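Local structure of PhnB protein (Bacillus cereus, 3OMS) at residues Leu15-Ala21 with Ile69-His75. The protein is of unestablished function but, as a PhnB-like member of the glyoxalase superfamily, may act as a 3-demethylubiquinone-9 3-methyltransferase. Residues are numbered along the deposited sequence; the frame is centred on the assembly and turned at random. Where two conformers were deposited one is given.
Sequences LMFEGKA and IDSYVNH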
loop_
_atom_site.group_PDB
_atom_site.type_symbol
_atom_site.label_atom_id
_atom_site.label_comp_id
_atom_site.label_asym_id
_atom_site.label_seq_id
_atom_site.Cartn_x
_atom_site.Cartn_y
_atom_site.Cartn_z
ATOM N N LEU A 15 -0.879 0.365 -7.248
ATOM C CA LEU A 15 -0.119 1.581 -7.451
ATOM C C LEU A 15 -0.574 2.319 -8.720
ATOM O O LEU A 15 -0.618 1.748 -9.817
ATOM C CB LEU A 15 1.384 1.249 -7.490
ATOM C CG LEU A 15 2.109 0.855 -6.192
ATOM C CD1 LEU A 15 1.650 -0.478 -5.545
ATOM C CD2 LEU A 15 3.627 0.803 -6.478
HETATM N N MSE A 16 -0.915 3.612 -8.564
HETATM C CA MSE A 16 -1.302 4.429 -9.656
HETATM C C MSE A 16 -0.207 5.456 -9.997
HETATM O O MSE A 16 0.055 6.390 -9.214
HETATM C CB MSE A 16 -2.613 5.139 -9.318
HETATM C CG MSE A 16 -3.159 6.001 -10.439
HETATM SE SE MSE A 16 -4.974 6.627 -10.071
HETATM C CE MSE A 16 -4.525 7.704 -8.567
ATOM N N PHE A 17 0.370 5.253 -11.183
ATOM C CA PHE A 17 1.406 6.071 -11.780
ATOM C C PHE A 17 0.773 6.994 -12.813
ATOM O O PHE A 17 -0.436 6.893 -13.100
ATOM C CB PHE A 17 2.491 5.161 -12.436
ATOM C CG PHE A 17 3.244 4.314 -11.483
ATOM C CD1 PHE A 17 4.395 4.776 -10.882
ATOM C CD2 PHE A 17 2.845 3.001 -11.209
ATOM C CE1 PHE A 17 5.123 3.947 -9.988
ATOM C CE2 PHE A 17 3.525 2.201 -10.337
ATOM C CZ PHE A 17 4.701 2.681 -9.708
ATOM N N GLU A 18 1.556 7.943 -13.355
ATOM C CA GLU A 18 1.088 8.785 -14.471
ATOM C C GLU A 18 2.023 8.704 -15.692
ATOM O O GLU A 18 2.386 9.729 -16.286
ATOM C CB GLU A 18 0.887 10.261 -14.018
ATOM C CG GLU A 18 -0.236 10.375 -12.966
ATOM C CD GLU A 18 -0.540 11.779 -12.496
ATOM O OE1 GLU A 18 0.155 12.745 -12.903
ATOM O OE2 GLU A 18 -1.525 11.889 -11.729
ATOM N N GLY A 19 2.392 7.488 -16.077
ATOM C CA GLY A 19 3.241 7.292 -17.255
ATOM C C GLY A 19 4.429 6.396 -17.023
ATOM O O GLY A 19 5.043 5.975 -17.975
ATOM N N LYS A 20 4.748 6.095 -15.782
ATOM C CA LYS A 20 5.932 5.304 -15.451
ATOM C C LYS A 20 5.649 3.862 -14.951
ATOM O O LYS A 20 6.580 3.201 -14.474
ATOM C CB LYS A 20 6.757 6.057 -14.402
ATOM C CG LYS A 20 7.148 7.511 -14.828
ATOM C CD LYS A 20 8.497 7.543 -15.397
ATOM C CE LYS A 20 8.904 9.005 -15.820
ATOM N NZ LYS A 20 9.637 8.945 -17.095
ATOM N N ALA A 21 4.404 3.386 -15.057
ATOM C CA ALA A 21 4.028 2.094 -14.455
ATOM C C ALA A 21 4.943 0.976 -14.972
ATOM O O ALA A 21 5.458 0.158 -14.212
ATOM C CB ALA A 21 2.553 1.737 -14.733
ATOM N N ILE A 69 -1.411 0.775 -12.584
ATOM C CA ILE A 69 -1.903 1.393 -13.781
ATOM C C ILE A 69 -1.132 2.688 -14.049
ATOM O O ILE A 69 -0.511 3.222 -13.133
ATOM C CB ILE A 69 -3.404 1.779 -13.687
ATOM C CG1 ILE A 69 -3.612 2.949 -12.694
ATOM C CG2 ILE A 69 -4.303 0.576 -13.340
ATOM C CD1 ILE A 69 -5.044 3.425 -12.556
ATOM N N ASP A 70 -1.245 3.202 -15.291
ATOM C CA ASP A 70 -0.938 4.596 -15.619
ATOM C C ASP A 70 -2.262 5.304 -15.734
ATOM O O ASP A 70 -3.085 5.030 -16.656
ATOM C CB ASP A 70 -0.165 4.721 -16.936
ATOM C CG ASP A 70 1.276 4.338 -16.807
ATOM O OD1 ASP A 70 1.923 4.752 -15.836
ATOM O OD2 ASP A 70 1.808 3.659 -17.724
ATOM N N SER A 71 -2.519 6.188 -14.776
ATOM C CA SER A 71 -3.739 6.975 -14.790
ATOM C C SER A 71 -3.943 7.802 -16.092
ATOM O O SER A 71 -3.053 8.525 -16.517
ATOM C CB SER A 71 -3.766 7.936 -13.609
ATOM O OG SER A 71 -4.977 8.660 -13.681
ATOM N N TYR A 72 -5.119 7.713 -16.702
ATOM C CA TYR A 72 -5.407 8.597 -17.867
ATOM C C TYR A 72 -5.796 10.034 -17.475
ATOM O O TYR A 72 -6.053 10.865 -18.342
ATOM C CB TYR A 72 -6.440 7.975 -18.818
ATOM C CG TYR A 72 -7.828 7.847 -18.263
ATOM C CD1 TYR A 72 -8.758 8.866 -18.431
ATOM C CD2 TYR A 72 -8.220 6.703 -17.583
ATOM C CE1 TYR A 72 -10.040 8.748 -17.946
ATOM C CE2 TYR A 72 -9.504 6.565 -17.085
ATOM C CZ TYR A 72 -10.413 7.598 -17.264
ATOM O OH TYR A 72 -11.697 7.492 -16.781
ATOM N N VAL A 73 -5.837 10.317 -16.180
ATOM C CA VAL A 73 -6.146 11.647 -15.657
ATOM C C VAL A 73 -4.958 12.098 -14.838
ATOM O O VAL A 73 -4.424 11.307 -14.064
ATOM C CB VAL A 73 -7.347 11.563 -14.691
ATOM C CG1 VAL A 73 -7.525 12.888 -13.904
ATOM C CG2 VAL A 73 -8.612 11.161 -15.441
ATOM N N ASN A 74 -4.563 13.359 -14.966
ATOM C CA ASN A 74 -3.534 13.913 -14.088
ATOM C C ASN A 74 -4.171 14.287 -12.765
ATOM O O ASN A 74 -5.157 15.017 -12.742
ATOM C CB ASN A 74 -2.909 15.171 -14.687
ATOM C CG ASN A 74 -2.076 14.883 -15.927
ATOM O OD1 ASN A 74 -2.353 15.451 -16.982
ATOM N ND2 ASN A 74 -1.067 13.987 -15.812
ATOM N N HIS A 75 -3.602 13.808 -11.663
ATOM C CA HIS A 75 -4.150 14.098 -10.332
ATOM C C HIS A 75 -3.309 15.122 -9.594
ATOM O O HIS A 75 -2.140 15.349 -9.948
ATOM C CB HIS A 75 -4.259 12.771 -9.554
ATOM C CG HIS A 75 -5.324 11.877 -10.086
ATOM N ND1 HIS A 75 -5.056 10.721 -10.786
ATOM C CD2 HIS A 75 -6.670 11.993 -10.060
ATOM C CE1 HIS A 75 -6.192 10.150 -11.142
ATOM N NE2 HIS A 75 -7.185 10.903 -10.720
HETATM O O HOH W 1 -0.608 15.061 -12.317
HETATM O O HOH W 2 -2.656 9.872 -10.971
HETATM O O HOH W 3 4.286 2.779 -18.218
#
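Leu15 O accepts a hydrogen bond from Ile69 N, which continues the parallel pairing of strands 11-17 and 64-70. These are the first and last strands in sequence of the βαβββ unit of the glyoxalase family, and they lie side by side in its sheet (order 1-4-3-2). Strand 11-17 is an edge within the chain, but Leu15 also pairs antiparallel with a strand of the second subunit, and the sheet continues into that subunit. Met16, a selenomethionine, lies alongside Ile69, with CG 3.8 Å from Ile69 CG1. Its chain leaves with CG anti to the backbone N (chi1 -178°) and stays extended at chi2, which carries SE to the His75 ring. The bend at chi3 (65°) turns CE onto that ring, 3.8 Å from His75 ND1. SE sits 4.7 Å from the ring centroid of His75, in an oblique sulfur-aromatic contact. Phe17 N bonds to Ile69 O, and Phe17 O receives Ser71 N at 2.8 Å, which carries the pairing past the end of strand 64-70. The ring of Phe17 is turned away from Asp70 and packs on helix 21-29. Glu18 reaches across to the following loop. Its OE2 takes His75 N on the syn side at 2.8 Å, while Asn74 ND2 gives OE1 a weak bond. One water joins OE1 to His75 O. Gly19 N meets Asp70 OD1 from above the carboxylate plane (2.8 Å). Ala21 N bonds to Asp70 OD1 on its syn side (2.9 Å). Asp70 OD2 is held by Val54 N. The buried Asp70 carboxylate thus ties the turn before helix 21-29 to strand 64-70, and its three backbone N-H donors would probably stabilise the negative charge. Glu18 ties residues 74-75 to the end of strand 11-17 through one good backbone bond, at an exposed position.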